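Local coordinates for protein FMN reductase [NAD(P)H] (Bacillus subtilis, PDB 1ZCH) that transfers electrons from NADH or NADPH to FMN and also reduces nitroaromatic compounds, quinones, chromates and azo dyes, working as a flavin-containing homodimer, at residues 188-191 with 192-196. Sequence-based numbering, arbitrary orientation.
Sequences LNQD and ELTSH. With CA (calcium ion), chain C.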
loop_
_atom_site.group_PDB
_atom_site.type_symbol
_atom_site.label_atom_id
_atom_site.label_comp_id
_atom_site.label_asym_id
_atom_site.label_seq_id
_atom_site.Cartn_x
_atom_site.Cartn_y
_atom_site.Cartn_z
ATOM N N LEU A 188 -19.513 -7.349 7.110
ATOM C CA LEU A 188 -20.031 -8.536 7.782
ATOM C C LEU A 188 -20.414 -8.332 9.246
ATOM O O LEU A 188 -19.666 -7.727 10.009
ATOM C CB LEU A 188 -18.997 -9.658 7.687
ATOM C CG LEU A 188 -19.440 -11.043 8.160
ATOM C CD1 LEU A 188 -20.603 -11.524 7.299
ATOM C CD2 LEU A 188 -18.262 -12.014 8.066
ATOM N N ASN A 189 -21.572 -8.866 9.639
ATOM C CA ASN A 189 -22.039 -8.741 11.020
ATOM C C ASN A 189 -20.975 -9.247 11.989
ATOM O O ASN A 189 -20.255 -10.206 11.698
ATOM C CB ASN A 189 -23.349 -9.511 11.215
ATOM C CG ASN A 189 -24.435 -9.059 10.255
ATOM O OD1 ASN A 189 -24.642 -7.861 10.052
ATOM N ND2 ASN A 189 -25.137 -10.018 9.662
ATOM N N GLN A 190 -20.892 -8.602 13.147
ATOM C CA GLN A 190 -19.887 -8.938 14.151
ATOM C C GLN A 190 -19.886 -10.390 14.632
ATOM O O GLN A 190 -18.823 -10.982 14.806
ATOM C CB GLN A 190 -20.021 -7.998 15.354
ATOM C CG GLN A 190 -18.738 -7.855 16.157
ATOM C CD GLN A 190 -17.742 -6.900 15.511
ATOM O OE1 GLN A 190 -17.707 -6.747 14.285
ATOM N NE2 GLN A 190 -16.914 -6.263 16.337
ATOM N N ASP A 191 -21.066 -10.966 14.847
ATOM C CA ASP A 191 -21.150 -12.348 15.319
ATOM C C ASP A 191 -20.500 -13.345 14.358
ATOM O O ASP A 191 -19.708 -14.191 14.777
ATOM C CB ASP A 191 -22.612 -12.738 15.570
ATOM C CG ASP A 191 -23.424 -12.840 14.290
ATOM O OD1 ASP A 191 -23.444 -11.867 13.504
ATOM O OD2 ASP A 191 -24.051 -13.900 14.072
ATOM N N GLU A 192 -20.829 -13.247 13.071
ATOM C CA GLU A 192 -20.258 -14.148 12.074
ATOM C C GLU A 192 -18.756 -13.931 11.959
ATOM O O GLU A 192 -17.989 -14.883 11.829
ATOM C CB GLU A 192 -20.893 -13.918 10.701
ATOM C CG GLU A 192 -22.330 -14.375 10.572
ATOM C CD GLU A 192 -22.849 -14.232 9.151
ATOM O OE1 GLU A 192 -22.258 -14.849 8.236
ATOM O OE2 GLU A 192 -23.844 -13.504 8.950
ATOM N N LEU A 193 -18.346 -12.668 11.996
ATOM C CA LEU A 193 -16.935 -12.325 11.885
ATOM C C LEU A 193 -16.166 -12.971 13.032
ATOM O O LEU A 193 -15.092 -13.535 12.836
ATOM C CB LEU A 193 -16.766 -10.801 11.912
ATOM C CG LEU A 193 -15.397 -10.200 11.588
ATOM C CD1 LEU A 193 -14.921 -10.668 10.215
ATOM C CD2 LEU A 193 -15.506 -8.678 11.613
ATOM N N THR A 194 -16.731 -12.902 14.231
ATOM C CA THR A 194 -16.090 -13.493 15.393
ATOM C C THR A 194 -15.931 -15.002 15.198
ATOM O O THR A 194 -14.876 -15.566 15.494
ATOM C CB THR A 194 -16.909 -13.216 16.667
ATOM O OG1 THR A 194 -16.975 -11.800 16.885
ATOM C CG2 THR A 194 -16.265 -13.884 17.873
ATOM N N SER A 195 -16.975 -15.649 14.689
ATOM C CA SER A 195 -16.930 -17.090 14.451
ATOM C C SER A 195 -15.805 -17.468 13.491
ATOM O O SER A 195 -15.126 -18.474 13.695
ATOM C CB SER A 195 -18.269 -17.585 13.895
ATOM O OG SER A 195 -19.295 -17.425 14.858
ATOM N N HIS A 196 -15.611 -16.670 12.443
ATOM C CA HIS A 196 -14.546 -16.944 11.479
ATOM C C HIS A 196 -13.178 -16.842 12.141
ATOM O O HIS A 196 -12.276 -17.629 11.847
ATOM C CB HIS A 196 -14.600 -15.961 10.307
ATOM C CG HIS A 196 -15.701 -16.237 9.333
ATOM N ND1 HIS A 196 -15.829 -17.443 8.678
ATOM C CD2 HIS A 196 -16.717 -15.459 8.892
ATOM C CE1 HIS A 196 -16.876 -17.395 7.874
ATOM N NE2 HIS A 196 -17.433 -16.203 7.985
HETATM CA CA CA C . -24.892 -5.615 9.260
HETATM O O HOH W 1 -19.824 -15.565 17.325
HETATM O O HOH W 2 -23.926 -6.471 7.074
HETATM O O HOH W 3 -22.519 -5.190 9.592
#
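L188, just before helix 190-212, lays its side chain along the opening turns of the helix, against E192, L193 and H196. With CG anti to the backbone N (chi1 -172°), CD2 meets the edge of the H196 ring, 3.9 Å from CD2 of H196, and sits 4.2 Å from CD1 of L193, while CD1 lies 3.8 Å from OE1 of E192, whose chain crosses that of L188 at about a right angle. Leucine suits the place because its forked end lets one side chain meet L193 and H196 with one methyl and E192 with the other. N189 holds the N-cap position, but its amide does not cap the helix: OD1, a neutral hard donor, binds a calcium ion at 2.4 Å, alongside two waters. Its carbonyl still starts the helix, taking L193 N at 3.1 Å. At the next residue, Q190 O is gripped twice by T194, from opposite faces of the carbonyl plane: by the amide N at 2.9 Å and by OG1, also at 2.9 Å. Threonine fits because chi1 of -62° folds its hydroxyl back on the preceding turn. D191 O accepts S195 N, and a water bridges it to S195 OG. Across the dimer interface, E150 of the second subunit shares the calcium and N84 of that subunit binds Q190 OE1, while within the chain L193 and H196 pack on helix 178-181.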